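Local coordinates for FMN-dependent NADH:quinone oxidoreductase 1 (Bacillus anthracis, PDB 3U7I), which probably uses FMN and NADH to reduce electrophilic quinones, protecting the cell against thiol-specific stress, and to cleave the azo bond of aromatic azo compounds to amines, at residues Lys25-Lys28 against His29-Ser33; Glu36-Ser39 against Asn40-Ile44; Val61-Ala64 against Trp65-Gly69; Arg84-Glu87 against Ile88-Phe92; Met121-Arg124 against Glu125-Tyr129. All blocks are in the same frame, centred on the assembly; numbering follows the deposited sequence.

Contact 1: residues Lys25-Lys28 against His29-Ser33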
# COMPACT_ATOMS: atom_id res chain seq x y z
N LYS C 25 -15.39 -13.22 9.45
CA LYS C 25 -16.76 -13.54 9.85
C LYS C 25 -17.77 -12.91 8.92
O LYS C 25 -18.70 -13.58 8.46
CB LYS C 25 -17.05 -13.08 11.29
CG LYS C 25 -16.58 -14.05 12.35
CD LYS C 25 -17.02 -13.63 13.74
CE LYS C 25 -16.19 -14.38 14.78
NZ LYS C 25 -16.93 -14.70 16.03
N VAL C 26 -17.60 -11.62 8.64
CA VAL C 26 -18.53 -10.91 7.76
C VAL C 26 -18.52 -11.48 6.34
O VAL C 26 -19.57 -11.63 5.71
CB VAL C 26 -18.23 -9.39 7.75
CG1 VAL C 26 -19.18 -8.66 6.80
CG2 VAL C 26 -18.33 -8.83 9.16
N PHE C 27 -17.33 -11.80 5.84
CA PHE C 27 -17.18 -12.44 4.53
C PHE C 27 -17.88 -13.80 4.46
O PHE C 27 -18.55 -14.12 3.47
CB PHE C 27 -15.70 -12.60 4.16
CG PHE C 27 -15.47 -13.63 3.09
CD1 PHE C 27 -15.97 -13.44 1.81
CD2 PHE C 27 -14.78 -14.81 3.38
CE1 PHE C 27 -15.78 -14.39 0.83
CE2 PHE C 27 -14.59 -15.76 2.39
CZ PHE C 27 -15.09 -15.56 1.11
N LYS C 28 -17.69 -14.62 5.49
CA LYS C 28 -18.30 -15.94 5.51
C LYS C 28 -19.83 -15.85 5.55
O LYS C 28 -20.54 -16.65 4.94
CB LYS C 28 -17.76 -16.76 6.68
CG LYS C 28 -16.29 -17.16 6.53
CD LYS C 28 -15.62 -17.31 7.90
CE LYS C 28 -14.97 -18.67 8.08
NZ LYS C 28 -15.98 -19.77 7.96
N HIS C 29 -20.34 -14.84 6.26
CA HIS C 29 -21.77 -14.56 6.27
C HIS C 29 -22.22 -14.16 4.86
O HIS C 29 -23.24 -14.65 4.37
CB HIS C 29 -22.10 -13.47 7.28
CG HIS C 29 -23.56 -13.32 7.56
ND1 HIS C 29 -24.25 -14.19 8.39
CD2 HIS C 29 -24.47 -12.42 7.12
CE1 HIS C 29 -25.52 -13.82 8.45
NE2 HIS C 29 -25.68 -12.75 7.68
N PHE C 30 -21.46 -13.26 4.22
CA PHE C 30 -21.72 -12.89 2.83
C PHE C 30 -21.76 -14.12 1.92
O PHE C 30 -22.70 -14.29 1.14
CB PHE C 30 -20.68 -11.88 2.30
CG PHE C 30 -20.72 -11.72 0.80
CD1 PHE C 30 -21.67 -10.91 0.19
CD2 PHE C 30 -19.83 -12.42 -0.02
CE1 PHE C 30 -21.72 -10.78 -1.20
CE2 PHE C 30 -19.88 -12.30 -1.40
CZ PHE C 30 -20.82 -11.47 -1.99
N LEU C 31 -20.74 -14.98 2.02
CA LEU C 31 -20.60 -16.09 1.09
C LEU C 31 -21.75 -17.09 1.20
O LEU C 31 -22.25 -17.61 0.20
CB LEU C 31 -19.25 -16.78 1.27
CG LEU C 31 -18.88 -17.79 0.17
CD1 LEU C 31 -18.74 -17.11 -1.18
CD2 LEU C 31 -17.59 -18.53 0.53
N GLU C 32 -22.17 -17.36 2.44
CA GLU C 32 -23.31 -18.24 2.68
C GLU C 32 -24.57 -17.67 2.05
O GLU C 32 -25.31 -18.37 1.36
CB GLU C 32 -23.50 -18.43 4.19
CG GLU C 32 -24.63 -19.38 4.56
CD GLU C 32 -24.81 -19.53 6.07
OE1 GLU C 32 -23.98 -18.98 6.83
OE2 GLU C 32 -25.77 -20.21 6.48
N SER C 33 -24.80 -16.39 2.29
CA SER C 33 -25.93 -15.66 1.72
C SER C 33 -25.90 -15.61 0.18
O SER C 33 -26.91 -15.89 -0.49
CB SER C 33 -25.97 -14.24 2.31
OG SER C 33 -27.09 -13.51 1.85
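Leu31 packs back onto Phe27, one turn earlier in helix 22-37, and the two side chains run alongside each other in the same direction. Leu31 CB sits 3.5 Å from Phe27 O; that same carbonyl takes the backbone N-H of Leu31, with N and O 2.8 Å apart. CG lies anti to the backbone N (chi1 -169°), which carries the fork toward the ring of Phe27. One methyl, CD2, reaches Phe27 CZ at 3.9 Å, coming in obliquely. The other, CD1, leads on to Ile44 of strand 43-48.

Phe30 touches the Phe27 ring more loosely, with CD2 of Phe30 4.4 Å from CD1 of Phe27. Its CB is closer to the backbone, 3.3 Å from Phe27 O, and this oxygen lies at the edge of the Phe30 ring near its plane. On the beta-alpha-beta unit of this flavodoxin-like fold, the aromatic pair faces the parallel sheet, where Phe27 meets Val101 and Phe30 meets Val99.

His29 turns elsewhere: its CB rests 3.5 Å from Val26 O, while its ring stacks on Tyr203 and NE2 bonds to Glu207, both on helix 195-214. The helix is thus divided chemically. Its sheet-facing contacts are apolar, with Val26 O and Phe27 O accepting from Phe30 N and Leu31 N, and the imidazole supplies a polar tie to the neighbouring helix.

Contact 2: residues Glu36-Ser39 against Asn40-Ile44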
# COMPACT_ATOMS: atom_id res chain seq x y z
N GLU C 36 -26.72 -18.89 -1.76
CA GLU C 36 -28.15 -19.21 -1.81
C GLU C 36 -28.85 -18.56 -3.00
O GLU C 36 -29.88 -19.05 -3.46
CB GLU C 36 -28.86 -18.71 -0.56
CG GLU C 36 -28.58 -19.48 0.71
CD GLU C 36 -29.19 -18.81 1.92
OE1 GLU C 36 -30.17 -18.05 1.75
OE2 GLU C 36 -28.67 -19.02 3.04
N LEU C 37 -28.31 -17.44 -3.46
CA LEU C 37 -29.00 -16.62 -4.45
C LEU C 37 -28.45 -16.73 -5.88
O LEU C 37 -29.18 -16.52 -6.85
CB LEU C 37 -29.02 -15.15 -4.00
CG LEU C 37 -29.70 -14.85 -2.66
CD1 LEU C 37 -29.40 -13.43 -2.24
CD2 LEU C 37 -31.20 -15.10 -2.73
N ILE C 38 -27.16 -17.07 -6.02
CA ILE C 38 -26.53 -17.16 -7.34
C ILE C 38 -27.18 -18.23 -8.22
O ILE C 38 -27.63 -19.27 -7.72
CB ILE C 38 -24.98 -17.38 -7.28
CG1 ILE C 38 -24.62 -18.69 -6.56
CG2 ILE C 38 -24.26 -16.21 -6.62
CD1 ILE C 38 -23.13 -18.86 -6.40
N SER C 39 -27.24 -17.96 -9.52
CA SER C 39 -27.73 -18.93 -10.49
C SER C 39 -26.75 -20.10 -10.58
O SER C 39 -25.59 -19.99 -10.16
CB SER C 39 -27.90 -18.27 -11.86
OG SER C 39 -28.95 -17.31 -11.82
N ASN C 40 -27.21 -21.22 -11.13
CA ASN C 40 -26.39 -22.42 -11.20
C ASN C 40 -25.20 -22.29 -12.16
O ASN C 40 -24.29 -23.11 -12.16
CB ASN C 40 -27.25 -23.65 -11.54
CG ASN C 40 -28.01 -23.49 -12.85
OD1 ASN C 40 -28.50 -22.41 -13.18
ND2 ASN C 40 -28.13 -24.58 -13.60
N ASN C 41 -25.21 -21.24 -12.98
CA ASN C 41 -24.11 -21.03 -13.91
C ASN C 41 -22.89 -20.36 -13.28
O ASN C 41 -21.82 -20.30 -13.89
CB ASN C 41 -24.57 -20.25 -15.15
CG ASN C 41 -25.05 -18.85 -14.83
OD1 ASN C 41 -24.82 -18.32 -13.74
ND2 ASN C 41 -25.72 -18.23 -15.80
N GLU C 42 -23.06 -19.88 -12.05
CA GLU C 42 -22.01 -19.12 -11.37
C GLU C 42 -21.01 -20.01 -10.67
O GLU C 42 -21.39 -20.89 -9.90
CB GLU C 42 -22.62 -18.17 -10.34
CG GLU C 42 -21.61 -17.21 -9.70
CD GLU C 42 -21.29 -16.03 -10.60
OE1 GLU C 42 -22.04 -15.81 -11.58
OE2 GLU C 42 -20.30 -15.31 -10.34
N THR C 43 -19.72 -19.78 -10.93
CA THR C 43 -18.68 -20.46 -10.18
C THR C 43 -17.91 -19.46 -9.33
O THR C 43 -18.01 -18.24 -9.51
CB THR C 43 -17.71 -21.25 -11.09
OG1 THR C 43 -17.23 -20.39 -12.13
CG2 THR C 43 -18.40 -22.45 -11.72
N ILE C 44 -17.14 -19.97 -8.38
CA ILE C 44 -16.40 -19.10 -7.47
C ILE C 44 -14.97 -19.59 -7.26
O ILE C 44 -14.74 -20.78 -7.05
CB ILE C 44 -17.11 -18.99 -6.10
CG1 ILE C 44 -18.55 -18.49 -6.27
CG2 ILE C 44 -16.30 -18.13 -5.14
CD1 ILE C 44 -19.35 -18.45 -4.98
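Ile38 holds CG1 between its backbone N and carbonyl carbon (chi1 60°), a crowded position, and Glu42 has CG anti to its backbone N (chi1 -173°); together these bring the two side chains across each other at about a right angle. The contact begins at their roots, with Ile38 CB 3.9 Å from Glu42 CB. Farther out, Ile38 CD1 lies 4.0 Å from Glu42 CG, so the methylene part of the glutamate serves as an apolar surface. The acid end then bends away, and OE2 is hydrogen-bonded to Thr7 OG1 on strand 6-11.

The chain in between turns as a type I beta turn that starts at Ser39 and ends at Glu42 itself. It is the link of a beta-alpha-beta unit in the flavodoxin-like fold, taking the chain from the end of helix 22-37 into edge strand 43-48. Glu42 N closes the turn onto Ser39 O at 3.2 Å. The N-H points well at the oxygen but approaches from above the carbonyl plane, 52° out of it. At the corner, Asn41 folds its amide back until OD1 is 3.6 Å from Ser39 CB. On the strand side, the Ile38 CD1 methyl points at the flank of the Ile44 CD1 methyl, with the two carbons 4.1 Å apart.

Contact 3: residues Val61-Ala64 against Trp65-Gly69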
# COMPACT_ATOMS: atom_id res chain seq x y z
N VAL C 61 11.68 -9.48 -11.38
CA VAL C 61 10.47 -9.16 -12.15
C VAL C 61 10.72 -8.00 -13.13
O VAL C 61 10.28 -8.04 -14.29
CB VAL C 61 9.27 -8.85 -11.23
CG1 VAL C 61 8.10 -8.27 -12.03
CG2 VAL C 61 8.84 -10.10 -10.47
N LEU C 62 11.42 -6.96 -12.66
CA LEU C 62 11.75 -5.80 -13.48
C LEU C 62 12.67 -6.21 -14.63
O LEU C 62 12.55 -5.71 -15.75
CB LEU C 62 12.39 -4.69 -12.63
CG LEU C 62 11.50 -4.10 -11.54
CD1 LEU C 62 12.28 -3.17 -10.61
CD2 LEU C 62 10.34 -3.37 -12.18
N SER C 63 13.59 -7.12 -14.33
CA SER C 63 14.46 -7.70 -15.35
C SER C 63 13.66 -8.51 -16.38
O SER C 63 13.85 -8.37 -17.60
CB SER C 63 15.51 -8.59 -14.68
OG SER C 63 16.26 -9.32 -15.63
N ALA C 64 12.76 -9.37 -15.90
CA ALA C 64 11.91 -10.18 -16.75
C ALA C 64 11.11 -9.27 -17.68
O ALA C 64 11.05 -9.49 -18.89
CB ALA C 64 10.99 -11.03 -15.92
N TRP C 65 10.51 -8.25 -17.09
CA TRP C 65 9.66 -7.33 -17.84
C TRP C 65 10.42 -6.55 -18.91
O TRP C 65 9.92 -6.34 -20.01
CB TRP C 65 8.94 -6.38 -16.87
CG TRP C 65 7.76 -7.03 -16.20
CD1 TRP C 65 7.20 -8.24 -16.51
CD2 TRP C 65 6.98 -6.50 -15.12
NE1 TRP C 65 6.13 -8.50 -15.68
CE2 TRP C 65 5.97 -7.45 -14.82
CE3 TRP C 65 7.04 -5.32 -14.37
CZ2 TRP C 65 5.03 -7.25 -13.81
CZ3 TRP C 65 6.09 -5.12 -13.36
CH2 TRP C 65 5.11 -6.08 -13.09
N GLU C 66 11.64 -6.14 -18.58
CA GLU C 66 12.46 -5.41 -19.53
C GLU C 66 12.85 -6.28 -20.72
O GLU C 66 12.86 -5.82 -21.86
CB GLU C 66 13.73 -4.89 -18.84
CG GLU C 66 14.64 -4.11 -19.76
CD GLU C 66 16.02 -3.95 -19.17
OE1 GLU C 66 16.52 -4.93 -18.58
OE2 GLU C 66 16.60 -2.85 -19.29
N LYS C 67 13.17 -7.55 -20.43
CA LYS C 67 13.51 -8.51 -21.48
C LYS C 67 12.31 -8.82 -22.37
O LYS C 67 12.42 -8.87 -23.60
CB LYS C 67 14.05 -9.80 -20.86
CG LYS C 67 15.36 -9.65 -20.11
CD LYS C 67 15.87 -11.01 -19.66
CE LYS C 67 17.20 -10.92 -18.95
NZ LYS C 67 17.58 -12.23 -18.36
N GLN C 68 11.15 -9.04 -21.75
CA GLN C 68 9.95 -9.34 -22.52
C GLN C 68 9.64 -8.22 -23.51
O GLN C 68 9.13 -8.46 -24.61
CB GLN C 68 8.76 -9.57 -21.60
CG GLN C 68 8.79 -10.89 -20.86
CD GLN C 68 7.57 -11.06 -19.97
OE1 GLN C 68 7.16 -10.13 -19.28
NE2 GLN C 68 6.97 -12.25 -20.02
N GLY C 69 9.97 -6.99 -23.13
CA GLY C 69 9.77 -5.83 -23.99
C GLY C 69 10.82 -5.71 -25.09
O GLY C 69 10.66 -4.90 -26.00
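Val61 presses a methyl onto the indole of Trp65, one turn on in helix 59-68, a helix of the flavodoxin-like domain packed against the following helix 76-94. This is the tight side. Val61 CG1 lies over the face of the six-membered ring, 3.5 Å from its centroid and only 8° off the ring normal, a CH-pi contact almost at the centre. The indole owes its place to Trp65 CG standing beside its own backbone N (chi1 -78°), which lays the ring back along the helix over Val61. Val81 and Met85 of helix 76-94 pack on Val61 in turn.

Leu62 is looser: its CD2 comes no nearer to Trp65 than CE3, at 4.4 Å and obliquely, and Lys15 of the second subunit packs on this leucine. The outward side is polar, with Glu66 and Gln68 exposed to solvent. Ser63 and the extended chain of Lys67 run along the helix with Ser63 OG 3.8 Å from Lys67 CE, and both polar ends go to Glu78, the lysine by a salt bridge and the serine by a hydrogen bond. Val61 O also lies over a face of the indole, 3.3 Å from Trp65 CG.

Contact 4: residues Arg84-Glu87 against Ile88-Phe92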
# COMPACT_ATOMS: atom_id res chain seq x y z
N ARG C 84 3.60 -17.27 -13.17
CA ARG C 84 2.69 -17.13 -12.03
C ARG C 84 1.94 -15.78 -12.05
O ARG C 84 0.73 -15.73 -11.76
CB ARG C 84 3.46 -17.32 -10.72
CG ARG C 84 2.63 -17.11 -9.46
CD ARG C 84 1.40 -18.02 -9.43
NE ARG C 84 0.58 -17.71 -8.26
CZ ARG C 84 -0.73 -17.96 -8.17
NH1 ARG C 84 -1.38 -18.52 -9.18
NH2 ARG C 84 -1.38 -17.63 -7.06
N MSE C 85 2.63 -14.69 -12.40
CA MSE C 85 1.97 -13.40 -12.55
C MSE C 85 0.91 -13.46 -13.65
O MSE C 85 -0.18 -12.89 -13.51
CB MSE C 85 2.98 -12.29 -12.82
CG MSE C 85 3.99 -12.12 -11.70
SE MSE C 85 5.19 -10.62 -12.00
CE MSE C 85 4.21 -9.22 -11.03
N SER C 86 1.22 -14.17 -14.73
CA SER C 86 0.26 -14.38 -15.80
C SER C 86 -0.99 -15.16 -15.34
O SER C 86 -2.12 -14.81 -15.72
CB SER C 86 0.91 -15.06 -17.00
OG SER C 86 -0.08 -15.27 -18.00
N GLU C 87 -0.77 -16.22 -14.55
CA GLU C 87 -1.87 -16.98 -13.94
C GLU C 87 -2.79 -16.07 -13.15
O GLU C 87 -4.01 -16.10 -13.32
CB GLU C 87 -1.35 -18.05 -12.98
CG GLU C 87 -0.75 -19.28 -13.61
CD GLU C 87 -0.23 -20.27 -12.57
OE1 GLU C 87 -0.37 -19.99 -11.35
OE2 GLU C 87 0.32 -21.32 -12.97
N ILE C 88 -2.20 -15.28 -12.25
CA ILE C 88 -2.96 -14.36 -11.40
C ILE C 88 -3.77 -13.32 -12.21
O ILE C 88 -4.92 -13.04 -11.89
CB ILE C 88 -2.04 -13.63 -10.39
CG1 ILE C 88 -1.54 -14.61 -9.32
CG2 ILE C 88 -2.79 -12.48 -9.76
CD1 ILE C 88 -0.49 -14.03 -8.40
N LEU C 89 -3.16 -12.77 -13.26
CA LEU C 89 -3.81 -11.80 -14.13
C LEU C 89 -4.97 -12.43 -14.90
O LEU C 89 -6.05 -11.84 -14.99
CB LEU C 89 -2.81 -11.21 -15.13
CG LEU C 89 -3.37 -10.36 -16.27
CD1 LEU C 89 -4.07 -9.11 -15.75
CD2 LEU C 89 -2.25 -9.99 -17.22
N GLN C 90 -4.75 -13.61 -15.45
CA GLN C 90 -5.78 -14.27 -16.25
C GLN C 90 -6.96 -14.72 -15.38
O GLN C 90 -8.11 -14.69 -15.83
CB GLN C 90 -5.21 -15.39 -17.12
CG GLN C 90 -4.22 -14.88 -18.16
CD GLN C 90 -4.82 -13.82 -19.09
OE1 GLN C 90 -5.95 -13.97 -19.58
NE2 GLN C 90 -4.07 -12.75 -19.34
N GLN C 91 -6.68 -15.10 -14.14
CA GLN C 91 -7.75 -15.38 -13.17
C GLN C 91 -8.59 -14.12 -12.88
O GLN C 91 -9.82 -14.16 -12.91
CB GLN C 91 -7.18 -15.98 -11.88
CG GLN C 91 -8.21 -16.18 -10.76
CD GLN C 91 -7.59 -16.71 -9.46
OE1 GLN C 91 -6.63 -16.14 -8.93
NE2 GLN C 91 -8.15 -17.80 -8.95
N PHE C 92 -7.91 -13.01 -12.60
CA PHE C 92 -8.59 -11.72 -12.41
C PHE C 92 -9.49 -11.35 -13.61
O PHE C 92 -10.65 -10.97 -13.44
CB PHE C 92 -7.57 -10.61 -12.09
CG PHE C 92 -8.19 -9.25 -11.90
CD1 PHE C 92 -8.74 -8.90 -10.67
CD2 PHE C 92 -8.25 -8.35 -12.94
CE1 PHE C 92 -9.34 -7.66 -10.49
CE2 PHE C 92 -8.85 -7.11 -12.77
CZ PHE C 92 -9.39 -6.76 -11.55
O HOH W 1 -4.44 -17.65 -8.68
O HOH W 2 -1.18 -12.88 -19.55
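Ile88 meets the guanidinium of Arg84 with its CG1, which lies over the centre of one flat face, 3.6 Å from Arg84 CZ. The two side chains cross at about a right angle, because the arginine chain bends at chi2 (57°) and brings its head across the isoleucine. In its own plane the same guanidinium is gripped at the edge: Arg84 NH1 makes a salt bridge to Glu87 OE1 at 2.8 Å, meeting the oxygen nearly head-on. Arg84 NE bonds to Val53 O, so the group is fixed in rotation as well as covered on a face.

Leu89 comes next, its CB 3.5 Å from Met85 O; its branches point on toward Glu125. Gln90 lays its CG 3.2 Å from Ser86 O, and its folded chain brings the amide round to a water, with NE2 2.9 Å from the water oxygen. That water also binds Ser86 OG at 3.1 Å, bridging one turn of the helix. A second water spans two turns, giving a hydrogen to Gln91 OE1 at 2.7 Å and accepting from Arg84 NH1 at 3.2 Å, while Gln91 NE2 holds Glu45 on strand 43-48. Phe92 has turned inward, stacking on Tyr98.

One flank is thus charged and hydrated, the other apolar, with Met85, a selenomethionine, and Ile88 packed on Pro55. Helix 76-94 is the second helix of the connection from strand 43-48 to strand 97-103, both in the parallel sheet of the flavodoxin-like fold.

Contact 5: residues Met121-Arg124 against Glu125-Tyr129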
# COMPACT_ATOMS: atom_id res chain seq x y z
N MSE C 121 -2.69 -4.99 -12.66
CA MSE C 121 -2.66 -3.75 -13.46
C MSE C 121 -1.55 -3.82 -14.50
O MSE C 121 -0.40 -3.45 -14.22
CB MSE C 121 -2.51 -2.50 -12.59
CG MSE C 121 -3.76 -2.20 -11.77
SE MSE C 121 -3.51 -0.64 -10.69
CE MSE C 121 -3.29 0.68 -12.13
N ILE C 122 -1.90 -4.32 -15.68
CA ILE C 122 -0.94 -4.66 -16.73
C ILE C 122 -1.37 -4.02 -18.05
O ILE C 122 -2.52 -4.17 -18.47
CB ILE C 122 -0.84 -6.20 -16.91
CG1 ILE C 122 -0.42 -6.87 -15.60
CG2 ILE C 122 0.13 -6.58 -18.02
CD1 ILE C 122 0.94 -6.49 -15.13
N ALA C 123 -0.45 -3.30 -18.70
CA ALA C 123 -0.75 -2.62 -19.96
C ALA C 123 -1.08 -3.63 -21.06
O ALA C 123 -0.50 -4.72 -21.12
CB ALA C 123 0.40 -1.72 -20.38
N ARG C 124 -2.01 -3.26 -21.93
CA ARG C 124 -2.46 -4.14 -23.01
C ARG C 124 -3.34 -5.29 -22.50
O ARG C 124 -3.85 -6.09 -23.29
CB ARG C 124 -1.25 -4.68 -23.80
CG ARG C 124 -0.64 -3.67 -24.79
CD ARG C 124 0.80 -4.01 -25.15
NE ARG C 124 0.95 -5.39 -25.61
CZ ARG C 124 1.95 -6.20 -25.27
NH1 ARG C 124 2.00 -7.44 -25.73
NH2 ARG C 124 2.90 -5.77 -24.45
N GLU C 125 -3.51 -5.37 -21.17
CA GLU C 125 -4.31 -6.42 -20.55
C GLU C 125 -5.52 -5.86 -19.80
O GLU C 125 -6.67 -6.11 -20.18
CB GLU C 125 -3.45 -7.29 -19.62
CG GLU C 125 -2.44 -8.18 -20.36
CD GLU C 125 -3.10 -9.31 -21.16
OE1 GLU C 125 -4.27 -9.64 -20.88
OE2 GLU C 125 -2.44 -9.86 -22.06
N THR C 126 -5.29 -5.12 -18.71
CA THR C 126 -6.42 -4.54 -17.97
C THR C 126 -6.56 -3.03 -18.21
O THR C 126 -7.58 -2.43 -17.87
CB THR C 126 -6.35 -4.87 -16.47
OG1 THR C 126 -5.13 -4.36 -15.92
CG2 THR C 126 -6.40 -6.40 -16.26
N PHE C 127 -5.53 -2.44 -18.81
CA PHE C 127 -5.56 -1.04 -19.22
C PHE C 127 -4.62 -0.84 -20.41
O PHE C 127 -3.80 -1.71 -20.72
CB PHE C 127 -5.18 -0.10 -18.06
CG PHE C 127 -3.69 0.02 -17.82
CD1 PHE C 127 -2.92 0.94 -18.52
CD2 PHE C 127 -3.06 -0.79 -16.87
CE1 PHE C 127 -1.55 1.05 -18.31
CE2 PHE C 127 -1.68 -0.68 -16.65
CZ PHE C 127 -0.93 0.23 -17.37
N LYS C 128 -4.74 0.30 -21.08
CA LYS C 128 -3.81 0.62 -22.15
C LYS C 128 -3.42 2.09 -22.15
O LYS C 128 -4.19 2.94 -21.71
CB LYS C 128 -4.37 0.20 -23.52
CG LYS C 128 -5.50 1.07 -24.03
CD LYS C 128 -5.70 0.84 -25.51
CE LYS C 128 -6.92 1.58 -26.03
NZ LYS C 128 -6.94 1.63 -27.51
N TYR C 129 -2.22 2.36 -22.63
CA TYR C 129 -1.76 3.73 -22.80
C TYR C 129 -2.28 4.31 -24.11
O TYR C 129 -2.35 3.62 -25.12
CB TYR C 129 -0.23 3.79 -22.76
CG TYR C 129 0.35 3.36 -21.43
CD1 TYR C 129 0.20 4.16 -20.30
CD2 TYR C 129 1.04 2.17 -21.30
CE1 TYR C 129 0.73 3.77 -19.07
CE2 TYR C 129 1.58 1.78 -20.08
CZ TYR C 129 1.42 2.58 -18.97
OH TYR C 129 1.96 2.20 -17.75
O HOH W 3 -5.16 -9.21 -23.95
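Phe127 carries Ala123 CA over one face of its ring, 4.0 Å from the centroid and 14° off the normal, a CH-pi contact offset toward the rim. At the ring's edge, in its plane, lie the carbonyl carbon of Met121 and CZ of Tyr129. The tyrosine in turn shows a face to this edge, with Phe127 CE1 3.4 Å above its plane. Ala123 CB lies to one side of the pair and touches both, 3.8 Å from Phe127 CZ and 3.7 Å from Tyr129 CE2. Phe127 CG stands between its backbone N and carbonyl carbon (chi1 80°), which folds the ring back over Ala123.

The backbone here is a tight reversal joining helix 111-120 to strand 127-129, the first arm of a small antiparallel pair with strand 134-136 appended to the flavodoxin-like domain. Arg124 turns the corner with a positive phi of 73°, and a single bridge pairs Ala123 with Phe127. Arg124 N gives a short but bent hydrogen bond to Phe127 O, 2.7 Å. Ile122 O collects the N-H groups beyond the corner: Thr126 N at 2.9 Å, nearly in line with the carbonyl, Glu125 N at 3.1 Å from above its plane, and, weakly, Phe127 N.

Glu125 lies alongside Ile122, pointing the same way, with its CG 3.8 Å from CG2 of the isoleucine. Beyond that apolar part, its OE1 forms a salt bridge to Lys93. Thr126 OG1 bonds to Ile120 O, at the end of helix 111-120.

How the contacts relate
Contacts 1, 3, 4 and 5 are partly buried; contact 2 lies at the surface. Contacts 1 and 2 share helix 22-37 and touch where Leu31 CD1 meets Ile44 CD1 at 4.1 Å. Contacts 3, 4 and 5 form another cluster: the selenomethionine Met85 joins contact 4 to contact 3, its CE 3.5 Å from Trp65 CZ2, and Leu89 CD1 joins it to contact 5, 3.6 Å from Thr126 CG2. The helical contacts pair side chains one turn apart but differ in chemistry: aromatic packing against the sheet in contact 1, a methyl on an indole in contact 3, a salt bridge and bridging waters in contact 4. Contacts 2 and 5 depend on the backbone bonds of chain reversals.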